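Local coordinates for protein mannan endo-1,6-alpha-mannosidase (Chaetomium thermophilum, PDB 6RY0) that probably cleaves alpha-1,6-mannosidic linkages, as a family 76 transglycosidase linked to the transfer of GPI-anchored glycoproteins into the fungal cell wall, at residues A[194-199]-A[265-270]; A[145-148]-A[154-157]; A[344-349]-A[402-407]; A[45-50]-A[61-66]. All blocks are in the same frame, centred on the assembly; numbering follows the deposited sequence. Where two conformers were deposited one is given.

Contact 1 (A[194-199]-A[265-270]); sequences KNTIAN and ALLLHG
Two helices of the family 76 (alpha/alpha)6 barrel, 196-213 and 261-278, meet here through Ile197 and Leu266. The touch is methyl to methyl: CD1 of Ile197 lies 3.9 Å from CD2 of Leu266, and the two side chains cross at about a right angle. On Ile197, CG1 is trans to the backbone N (chi1 -172°), which with chi2 at 64° puts CD1 against the leucine. Next to it, Thr196 CG2 approaches Leu267 CD1 at a looser 4.5 Å, while Thr196 OG1 is bonded elsewhere, to the carbonyl of Tyr243. The start of helix 196-213 is held from within. Asn195 is its N-cap, OD1 taking a weak bond from Ala198 N at 3.5 Å, and Asn199 ND2 reaches back to Asn195 O at 2.9 Å, the acceptor in the plane of the Asn199 amide. The other end of that amide, Asn199 OD1, accepts from Leu180 N. Asp129, a calcium ligand in another structure of this protein, is about 8 Å from Ile197, side chain to side chain. Around the pair, Trp330 of helix 323-337 covers Leu266, Leu229 of helix 216-231 packs on Leu267, and strand 193-195, leading into the helix, pairs antiparallel with 245-247.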
# COMPACT_ATOMS: atom_id res chain seq x y z
N LYS A 194 -5.03 4.14 18.19
CA LYS A 194 -5.20 2.85 17.52
C LYS A 194 -5.97 3.12 16.24
O LYS A 194 -7.14 3.47 16.27
CB LYS A 194 -5.92 1.84 18.42
CG LYS A 194 -5.05 1.33 19.57
CD LYS A 194 -5.61 0.18 20.35
CE LYS A 194 -4.51 -0.43 21.19
NZ LYS A 194 -4.94 -1.68 21.90
N ASN A 195 -5.27 3.03 15.12
CA ASN A 195 -5.84 3.47 13.89
C ASN A 195 -6.08 2.35 12.91
O ASN A 195 -5.54 1.25 13.01
CB ASN A 195 -5.06 4.61 13.28
CG ASN A 195 -3.65 4.29 12.96
OD1 ASN A 195 -3.13 3.19 13.22
ND2 ASN A 195 -2.99 5.25 12.36
N THR A 196 -6.94 2.64 11.95
CA THR A 196 -7.28 1.65 10.96
C THR A 196 -6.07 1.20 10.18
O THR A 196 -5.90 -0.00 9.98
CB THR A 196 -8.38 2.17 10.05
OG1 THR A 196 -9.49 2.44 10.89
CG2 THR A 196 -8.72 1.17 8.97
N ILE A 197 -5.25 2.13 9.69
CA ILE A 197 -4.24 1.73 8.73
C ILE A 197 -3.23 0.73 9.33
O ILE A 197 -2.82 -0.21 8.64
CB ILE A 197 -3.55 2.93 8.06
CG1 ILE A 197 -2.63 2.47 6.92
CG2 ILE A 197 -2.79 3.81 9.07
CD1 ILE A 197 -3.32 1.83 5.82
N ALA A 198 -2.80 0.92 10.58
CA ALA A 198 -1.88 -0.04 11.17
C ALA A 198 -2.48 -1.44 11.16
O ALA A 198 -1.84 -2.44 10.83
CB ALA A 198 -1.55 0.37 12.62
N ASN A 199 -3.74 -1.50 11.59
CA ASN A 199 -4.44 -2.77 11.68
C ASN A 199 -4.74 -3.35 10.30
O ASN A 199 -4.66 -4.56 10.12
CB ASN A 199 -5.69 -2.55 12.54
CG ASN A 199 -5.30 -2.41 13.97
OD1 ASN A 199 -5.00 -3.43 14.62
ND2 ASN A 199 -5.23 -1.18 14.48
N ALA A 265 -9.83 0.56 0.89
CA ALA A 265 -9.30 -0.27 -0.18
C ALA A 265 -8.39 -1.37 0.36
O ALA A 265 -8.39 -2.48 -0.19
CB ALA A 265 -8.56 0.56 -1.23
N LEU A 266 -7.60 -1.10 1.40
CA LEU A 266 -6.73 -2.12 1.94
C LEU A 266 -7.55 -3.22 2.60
O LEU A 266 -7.23 -4.40 2.51
CB LEU A 266 -5.70 -1.51 2.90
CG LEU A 266 -4.60 -2.47 3.35
CD1 LEU A 266 -3.95 -3.20 2.20
CD2 LEU A 266 -3.56 -1.69 4.11
N LEU A 267 -8.61 -2.85 3.32
CA LEU A 267 -9.49 -3.85 3.90
C LEU A 267 -10.17 -4.68 2.81
O LEU A 267 -10.30 -5.90 2.96
CB LEU A 267 -10.51 -3.24 4.83
CG LEU A 267 -9.93 -2.59 6.10
CD1 LEU A 267 -11.05 -2.11 6.98
CD2 LEU A 267 -9.02 -3.51 6.84
N LEU A 268 -10.61 -4.05 1.72
CA LEU A 268 -11.16 -4.81 0.59
C LEU A 268 -10.13 -5.82 0.07
O LEU A 268 -10.47 -6.96 -0.19
CB LEU A 268 -11.59 -3.83 -0.51
CG LEU A 268 -12.03 -4.51 -1.81
CD1 LEU A 268 -13.30 -5.33 -1.64
CD2 LEU A 268 -12.21 -3.49 -2.91
N HIS A 269 -8.90 -5.36 -0.13
CA HIS A 269 -7.83 -6.22 -0.63
C HIS A 269 -7.64 -7.42 0.29
O HIS A 269 -7.66 -8.56 -0.18
CB HIS A 269 -6.58 -5.34 -0.74
CG HIS A 269 -5.39 -5.94 -1.40
ND1 HIS A 269 -4.33 -6.45 -0.70
CD2 HIS A 269 -5.04 -5.97 -2.71
CE1 HIS A 269 -3.37 -6.75 -1.55
NE2 HIS A 269 -3.76 -6.46 -2.77
N GLY A 270 -7.48 -7.19 1.58
CA GLY A 270 -7.27 -8.31 2.47
C GLY A 270 -8.47 -9.22 2.53
O GLY A 270 -8.32 -10.45 2.61

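Contact 2 (A[145-148]-A[154-157]); sequences FPNP and QWLA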
# COMPACT_ATOMS: atom_id res chain seq x y z
N PHE A 145 8.91 -11.64 -8.33
CA PHE A 145 10.00 -10.68 -8.55
C PHE A 145 11.32 -11.40 -8.30
O PHE A 145 11.43 -12.19 -7.36
CB PHE A 145 9.79 -9.50 -7.60
CG PHE A 145 10.63 -8.29 -7.87
CD1 PHE A 145 10.43 -7.54 -9.00
CD2 PHE A 145 11.53 -7.85 -6.95
CE1 PHE A 145 11.17 -6.40 -9.24
CE2 PHE A 145 12.26 -6.72 -7.16
CZ PHE A 145 12.09 -6.01 -8.32
N PRO A 146 12.35 -11.14 -9.11
CA PRO A 146 13.59 -11.90 -8.92
C PRO A 146 14.09 -11.89 -7.49
O PRO A 146 14.03 -10.88 -6.78
CB PRO A 146 14.58 -11.20 -9.86
CG PRO A 146 13.68 -10.70 -10.98
CD PRO A 146 12.41 -10.26 -10.29
N ASN A 147 14.59 -13.03 -7.06
CA ASN A 147 15.04 -13.18 -5.69
C ASN A 147 16.33 -12.44 -5.43
O ASN A 147 17.23 -12.44 -6.27
CB ASN A 147 15.28 -14.65 -5.38
CG ASN A 147 14.02 -15.48 -5.35
OD1 ASN A 147 12.93 -14.99 -5.04
ND2 ASN A 147 14.16 -16.76 -5.64
N PRO A 148 16.49 -11.89 -4.23
CA PRO A 148 17.79 -11.39 -3.77
C PRO A 148 18.83 -12.48 -3.76
O PRO A 148 18.47 -13.67 -3.77
CB PRO A 148 17.52 -10.93 -2.32
CG PRO A 148 16.03 -10.64 -2.31
CD PRO A 148 15.46 -11.73 -3.18
N GLN A 154 15.14 -12.91 1.85
CA GLN A 154 14.27 -13.24 0.75
C GLN A 154 12.90 -12.59 0.94
O GLN A 154 12.49 -12.26 2.06
CB GLN A 154 14.16 -14.78 0.65
CG GLN A 154 15.51 -15.45 0.36
CD GLN A 154 16.07 -15.04 -0.98
OE1 GLN A 154 15.38 -15.12 -2.00
NE2 GLN A 154 17.29 -14.57 -0.99
N TRP A 155 12.16 -12.39 -0.16
CA TRP A 155 10.94 -11.61 -0.09
C TRP A 155 9.90 -12.18 0.88
O TRP A 155 9.36 -11.46 1.72
CB TRP A 155 10.31 -11.41 -1.48
CG TRP A 155 11.23 -10.86 -2.51
CD1 TRP A 155 11.37 -11.37 -3.77
CD2 TRP A 155 12.05 -9.68 -2.44
NE1 TRP A 155 12.24 -10.59 -4.48
CE2 TRP A 155 12.67 -9.55 -3.70
CE3 TRP A 155 12.33 -8.73 -1.45
CZ2 TRP A 155 13.58 -8.53 -3.96
CZ3 TRP A 155 13.24 -7.73 -1.72
CH2 TRP A 155 13.85 -7.63 -2.96
N LEU A 156 9.59 -13.47 0.77
CA LEU A 156 8.62 -14.06 1.65
C LEU A 156 9.08 -13.93 3.11
O LEU A 156 8.30 -13.57 3.99
CB LEU A 156 8.36 -15.52 1.30
CG LEU A 156 7.43 -16.29 2.26
CD1 LEU A 156 6.04 -15.72 2.27
CD2 LEU A 156 7.39 -17.76 1.89
N ALA A 157 10.36 -14.21 3.36
CA ALA A 157 10.92 -14.11 4.70
C ALA A 157 10.78 -12.70 5.28
O ALA A 157 10.57 -12.54 6.48
CB ALA A 157 12.36 -14.54 4.71
O HOH W 1 12.94 -14.10 -2.49
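With CG of Trp155 anti to its own carbonyl carbon (chi1 -53°), the indole swings back from the first turn of helix 155-167 onto Phe145, Pro146 and Pro148, in the loop that joins this helix to 127-142 in the (alpha/alpha)6 barrel. A bend at chi2 (-63°) brings the amide of Gln154, at the N-cap position, against the same loop. Trp155 NE1 donates chiefly to Pro146 O at 2.9 Å, from above the carbonyl plane, with a weaker bond to Phe145 O at 3.4 Å. Pro148 lies over one indole face, its CG 3.7 Å from the centroid of the Trp155 six-membered ring, a CH-pi contact. Phe145 CD2 meets Trp155 CZ2 at 3.7 Å, the two rings set obliquely. A leucine in place of the tryptophan would probably leave Pro146 O without its indole N-H and open a gap beneath Pro148. Gln154 NE2 donates almost straight (176°) to Pro148 O at 3.2 Å and also bonds Lys152 O, while Asn147 ND2 is taken by Ile417 O. One water closes the site: it donates to Asn147 OD1 and Gln154 OE1, each at 2.7 Å, and accepts from Trp155 N at 3.0 Å.

Contact 3 (A[344-349]-A[402-407]); sequences RILPVL and LLIEYA
No flat group enters the touch between Leu346 and Ile404; the ring in segment 402-407 is that of Tyr406, which stands away from helix 342-358, carries Glu405 CG over the centre of one face, 3.6 Å above the plane, and makes a cation-pi pair with Lys33. The contact joins two parts of the (alpha/alpha)6 barrel, helix 342-358 and the 3-10 turn that follows helix 389-401. Its one close approach is between a leucine end and the short branch of an isoleucine: Leu346 CD2 reaches Ile404 CG2 at 3.7 Å, and the side chains cross at about a right angle. In Ile404 chi1 is -165°, a setting that turns the longer arm, CG1, aside and leaves CG2 against the leucine. Around this pair, Thr335 touches Leu346 and Gln336 touches Ile404, both from helix 323-337, and Leu92 of helix 76-93 packs on Ile404 as well. Pro347, right after Leu346, has no N-H to give, and the helix is kinked here: neither its N nor that of Val348 makes the usual i to i-4 bond, Val348 N having a weak one to Ile345 O. The regular pattern returns one residue on, where Leu349 N donates to Ile345 O at 3.0 Å. Leu402, which also touches Ile36 of helix 33-48, supplies the second, looser approach, its CD2 stopping 4.3 Å from Leu349 O.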
# COMPACT_ATOMS: atom_id res chain seq x y z
N ARG A 344 -17.73 -4.93 -11.57
CA ARG A 344 -17.97 -3.78 -10.72
C ARG A 344 -16.74 -2.86 -10.67
O ARG A 344 -16.88 -1.67 -10.43
CB ARG A 344 -18.33 -4.18 -9.30
CG ARG A 344 -19.62 -5.00 -9.20
CD ARG A 344 -19.94 -5.33 -7.75
NE ARG A 344 -20.34 -4.13 -7.04
CZ ARG A 344 -20.56 -4.09 -5.71
NH1 ARG A 344 -20.28 -5.12 -4.94
NH2 ARG A 344 -21.05 -2.99 -5.17
N ILE A 345 -15.56 -3.41 -10.84
CA ILE A 345 -14.33 -2.70 -10.58
C ILE A 345 -13.66 -2.20 -11.88
O ILE A 345 -13.30 -1.03 -11.97
CB ILE A 345 -13.34 -3.57 -9.77
CG1 ILE A 345 -13.90 -3.75 -8.34
CG2 ILE A 345 -11.94 -2.94 -9.77
CD1 ILE A 345 -13.06 -4.70 -7.48
N LEU A 346 -13.42 -3.08 -12.85
CA LEU A 346 -12.59 -2.68 -13.98
C LEU A 346 -13.13 -1.47 -14.74
O LEU A 346 -12.34 -0.61 -15.10
CB LEU A 346 -12.28 -3.84 -14.92
CG LEU A 346 -11.45 -4.96 -14.29
CD1 LEU A 346 -11.09 -5.99 -15.34
CD2 LEU A 346 -10.19 -4.49 -13.60
N PRO A 347 -14.45 -1.36 -14.99
CA PRO A 347 -14.91 -0.18 -15.75
C PRO A 347 -14.69 1.12 -15.01
O PRO A 347 -14.46 2.16 -15.64
CB PRO A 347 -16.40 -0.48 -15.96
CG PRO A 347 -16.49 -1.96 -15.89
CD PRO A 347 -15.51 -2.36 -14.83
N VAL A 348 -14.76 1.10 -13.68
CA VAL A 348 -14.58 2.29 -12.88
C VAL A 348 -13.08 2.66 -12.78
O VAL A 348 -12.69 3.82 -12.85
CB VAL A 348 -15.24 2.02 -11.51
CG1 VAL A 348 -15.08 3.18 -10.60
CG2 VAL A 348 -16.73 1.62 -11.68
N LEU A 349 -12.22 1.65 -12.65
CA LEU A 349 -10.79 1.94 -12.72
C LEU A 349 -10.44 2.53 -14.09
O LEU A 349 -9.56 3.40 -14.18
CB LEU A 349 -9.93 0.73 -12.41
CG LEU A 349 -10.11 0.15 -11.00
CD1 LEU A 349 -9.12 -0.97 -10.79
CD2 LEU A 349 -10.01 1.22 -9.91
N LEU A 402 -4.23 -0.85 -15.62
CA LEU A 402 -5.11 -1.12 -16.75
C LEU A 402 -4.75 -2.42 -17.46
O LEU A 402 -5.56 -2.93 -18.22
CB LEU A 402 -5.06 0.02 -17.77
CG LEU A 402 -5.64 1.35 -17.29
CD1 LEU A 402 -5.40 2.39 -18.35
CD2 LEU A 402 -7.13 1.25 -16.94
N LEU A 403 -3.55 -2.95 -17.22
CA LEU A 403 -3.12 -4.18 -17.83
C LEU A 403 -3.44 -5.42 -17.00
O LEU A 403 -2.98 -6.52 -17.33
CB LEU A 403 -1.62 -4.12 -18.15
CG LEU A 403 -1.23 -2.97 -19.09
CD1 LEU A 403 0.30 -2.77 -19.06
CD2 LEU A 403 -1.73 -3.22 -20.50
N ILE A 404 -4.22 -5.28 -15.93
CA ILE A 404 -4.46 -6.40 -15.03
C ILE A 404 -5.07 -7.61 -15.76
O ILE A 404 -4.77 -8.72 -15.39
CB ILE A 404 -5.30 -5.96 -13.81
CG1 ILE A 404 -5.26 -6.99 -12.68
CG2 ILE A 404 -6.74 -5.65 -14.18
CD1 ILE A 404 -3.96 -7.00 -11.93
N GLU A 405 -5.90 -7.40 -16.78
CA GLU A 405 -6.53 -8.52 -17.47
C GLU A 405 -5.51 -9.45 -18.10
O GLU A 405 -5.82 -10.61 -18.37
CB GLU A 405 -7.53 -7.99 -18.54
CG GLU A 405 -6.88 -7.04 -19.66
CD GLU A 405 -7.84 -6.60 -20.77
OE1 GLU A 405 -8.07 -5.37 -20.93
OE2 GLU A 405 -8.36 -7.48 -21.52
N TYR A 406 -4.32 -8.95 -18.40
CA TYR A 406 -3.27 -9.72 -19.03
C TYR A 406 -2.28 -10.32 -18.04
O TYR A 406 -1.41 -11.10 -18.43
CB TYR A 406 -2.47 -8.84 -20.00
CG TYR A 406 -3.31 -8.07 -21.02
CD1 TYR A 406 -3.90 -8.69 -22.08
CD2 TYR A 406 -3.45 -6.70 -20.91
CE1 TYR A 406 -4.64 -7.95 -23.01
CE2 TYR A 406 -4.16 -5.97 -21.81
CZ TYR A 406 -4.76 -6.59 -22.86
OH TYR A 406 -5.50 -5.87 -23.78
N ALA A 407 -2.37 -9.95 -16.78
CA ALA A 407 -1.38 -10.34 -15.80
C ALA A 407 -1.72 -11.66 -15.14
O ALA A 407 -2.88 -12.01 -15.01
CB ALA A 407 -1.29 -9.26 -14.72

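Contact 4 (A[45-50]-A[61-66]); sequences YDMMLF and GILPGP
Leu63 and Pro64 are the residues of 61-66 that meet Met47 and Phe50, where helix 33-48 gives way to the loop of the (alpha/alpha)6 barrel leading to helix 76-93. The segment opens at Gly61, whose positive phi of 96° would jam a CB against the preceding carbonyl; its N is bonded by Tyr51 OH. Ile62 turns to Trp76 of the next helix. At Leu63 the fork of the side chain is shared: CD2 lies 4.0 Å from Phe50 CB, and CD1 is 4.2 Å from Met47 CE, in the modelled one of that methionine's two conformers. CG of Leu63 is turned away from its carbonyl carbon (chi1 -77°), which carries both methyls to the end of the first helix. Of the Phe50 side chain it is CB that meets the leucine; its ring points elsewhere, onto Ala389 and Ala392 of helix 389-401. Pro64 then sets its ring against a backbone oxygen, with CD 3.3 Å and CG 3.4 Å from Phe50 O. Its backbone bonds to Tyr74, and its side chain is about 6 Å from that of Asp73, which with His385 binds a calcium ion. Gly65 follows in another conformation suited to glycine, and the peptide before Pro66 is cis. With a methyl on a methyl, a methyl on a methylene and a proline ring against a carbonyl oxygen, the join rests on shape and van der Waals contact, with no charge or polar side chain directing it.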
# COMPACT_ATOMS: atom_id res chain seq x y z
N TYR A 45 9.38 6.24 -16.17
CA TYR A 45 10.55 7.12 -16.32
C TYR A 45 10.35 8.39 -15.50
O TYR A 45 11.23 8.78 -14.74
CB TYR A 45 10.75 7.41 -17.83
CG TYR A 45 11.86 8.38 -18.10
CD1 TYR A 45 11.66 9.74 -18.03
CD2 TYR A 45 13.15 7.91 -18.42
CE1 TYR A 45 12.76 10.63 -18.24
CE2 TYR A 45 14.21 8.77 -18.64
CZ TYR A 45 14.01 10.10 -18.51
OH TYR A 45 15.05 10.98 -18.68
N ASP A 46 9.22 9.08 -15.67
CA ASP A 46 9.01 10.33 -14.96
C ASP A 46 8.98 10.14 -13.46
O ASP A 46 9.48 10.99 -12.74
CB ASP A 46 7.75 11.03 -15.44
CG ASP A 46 7.97 11.87 -16.69
OD1 ASP A 46 9.12 11.93 -17.17
OD2 ASP A 46 6.97 12.48 -17.18
N MET A 47 8.42 9.05 -12.96
CA MET A 47 8.43 8.81 -11.53
C MET A 47 9.87 8.57 -11.05
O MET A 47 10.28 9.04 -9.99
CB MET A 47 7.52 7.63 -11.20
CG MET A 47 7.51 7.15 -9.76
SD MET A 47 6.92 8.39 -8.63
CE MET A 47 7.68 7.92 -7.10
N MET A 48 10.66 7.85 -11.83
CA MET A 48 12.01 7.51 -11.42
C MET A 48 12.89 8.75 -11.35
O MET A 48 13.84 8.76 -10.59
CB MET A 48 12.61 6.45 -12.35
CG MET A 48 13.93 5.81 -11.93
SD MET A 48 13.75 4.95 -10.34
CE MET A 48 12.89 3.43 -10.38
N LEU A 49 12.57 9.82 -12.09
CA LEU A 49 13.34 11.05 -12.01
C LEU A 49 13.34 11.62 -10.58
O LEU A 49 14.26 12.35 -10.20
CB LEU A 49 12.82 12.12 -12.96
CG LEU A 49 12.98 11.81 -14.45
CD1 LEU A 49 12.27 12.91 -15.26
CD2 LEU A 49 14.44 11.72 -14.84
N PHE A 50 12.30 11.35 -9.78
CA PHE A 50 12.28 11.85 -8.42
C PHE A 50 13.28 11.13 -7.51
O PHE A 50 13.64 11.65 -6.46
CB PHE A 50 10.88 11.68 -7.82
CG PHE A 50 9.84 12.58 -8.44
CD1 PHE A 50 9.66 13.88 -8.01
CD2 PHE A 50 9.02 12.11 -9.43
CE1 PHE A 50 8.71 14.69 -8.58
CE2 PHE A 50 8.07 12.93 -10.01
CZ PHE A 50 7.92 14.23 -9.59
N GLY A 61 16.39 3.19 -1.64
CA GLY A 61 15.11 2.81 -1.10
C GLY A 61 14.24 3.95 -0.61
O GLY A 61 13.10 3.69 -0.26
N ILE A 62 14.75 5.17 -0.58
CA ILE A 62 13.96 6.30 -0.16
C ILE A 62 13.88 7.35 -1.24
O ILE A 62 14.79 7.52 -2.06
CB ILE A 62 14.47 6.96 1.16
CG1 ILE A 62 15.92 7.45 1.01
CG2 ILE A 62 14.31 6.01 2.32
CD1 ILE A 62 16.37 8.35 2.16
N LEU A 63 12.76 8.06 -1.23
CA LEU A 63 12.60 9.29 -1.98
C LEU A 63 13.26 10.43 -1.17
O LEU A 63 13.58 10.27 -0.00
CB LEU A 63 11.11 9.56 -2.23
CG LEU A 63 10.51 8.70 -3.35
CD1 LEU A 63 9.01 8.65 -3.19
CD2 LEU A 63 10.89 9.24 -4.71
N PRO A 64 13.45 11.59 -1.78
CA PRO A 64 14.09 12.68 -1.05
C PRO A 64 13.33 13.05 0.23
O PRO A 64 12.11 13.25 0.21
CB PRO A 64 14.10 13.83 -2.08
CG PRO A 64 14.17 13.14 -3.40
CD PRO A 64 13.26 11.93 -3.20
N GLY A 65 14.08 13.19 1.32
CA GLY A 65 13.47 13.44 2.60
C GLY A 65 14.32 12.89 3.70
O GLY A 65 15.41 12.38 3.44
N PRO A 66 13.82 12.93 4.93
CA PRO A 66 12.48 13.41 5.31
C PRO A 66 12.41 14.93 5.42
O PRO A 66 13.44 15.60 5.58
CB PRO A 66 12.26 12.75 6.65
CG PRO A 66 13.67 12.70 7.22
CD PRO A 66 14.58 12.44 6.08

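In the fold
Contact 1 is fully buried, about 10 Å from the chain centre, while contacts 2, 3 and 4 lie 17 to 18 Å out; of these contact 2 is still buried, and contacts 3 and 4 are partly so. None shares a residue with another, yet elements recur: helix 389-401 ends just before the turn of contact 3 and packs on contact 4; helix 33-48 supplies contact 4 and touches the 402-407 turn. Helix 196-213 of contact 1 also covers Leu156 of contact 2. Contacts 1, 3 and 4 are mainly aliphatic, with a backbone oxygen touched in contacts 3 and 4, whereas contact 2, in the short loop between helices 127-142 and 155-167, adds hydrogen bonds and a bridging water. Contact 4 is the one nearest the bound calcium.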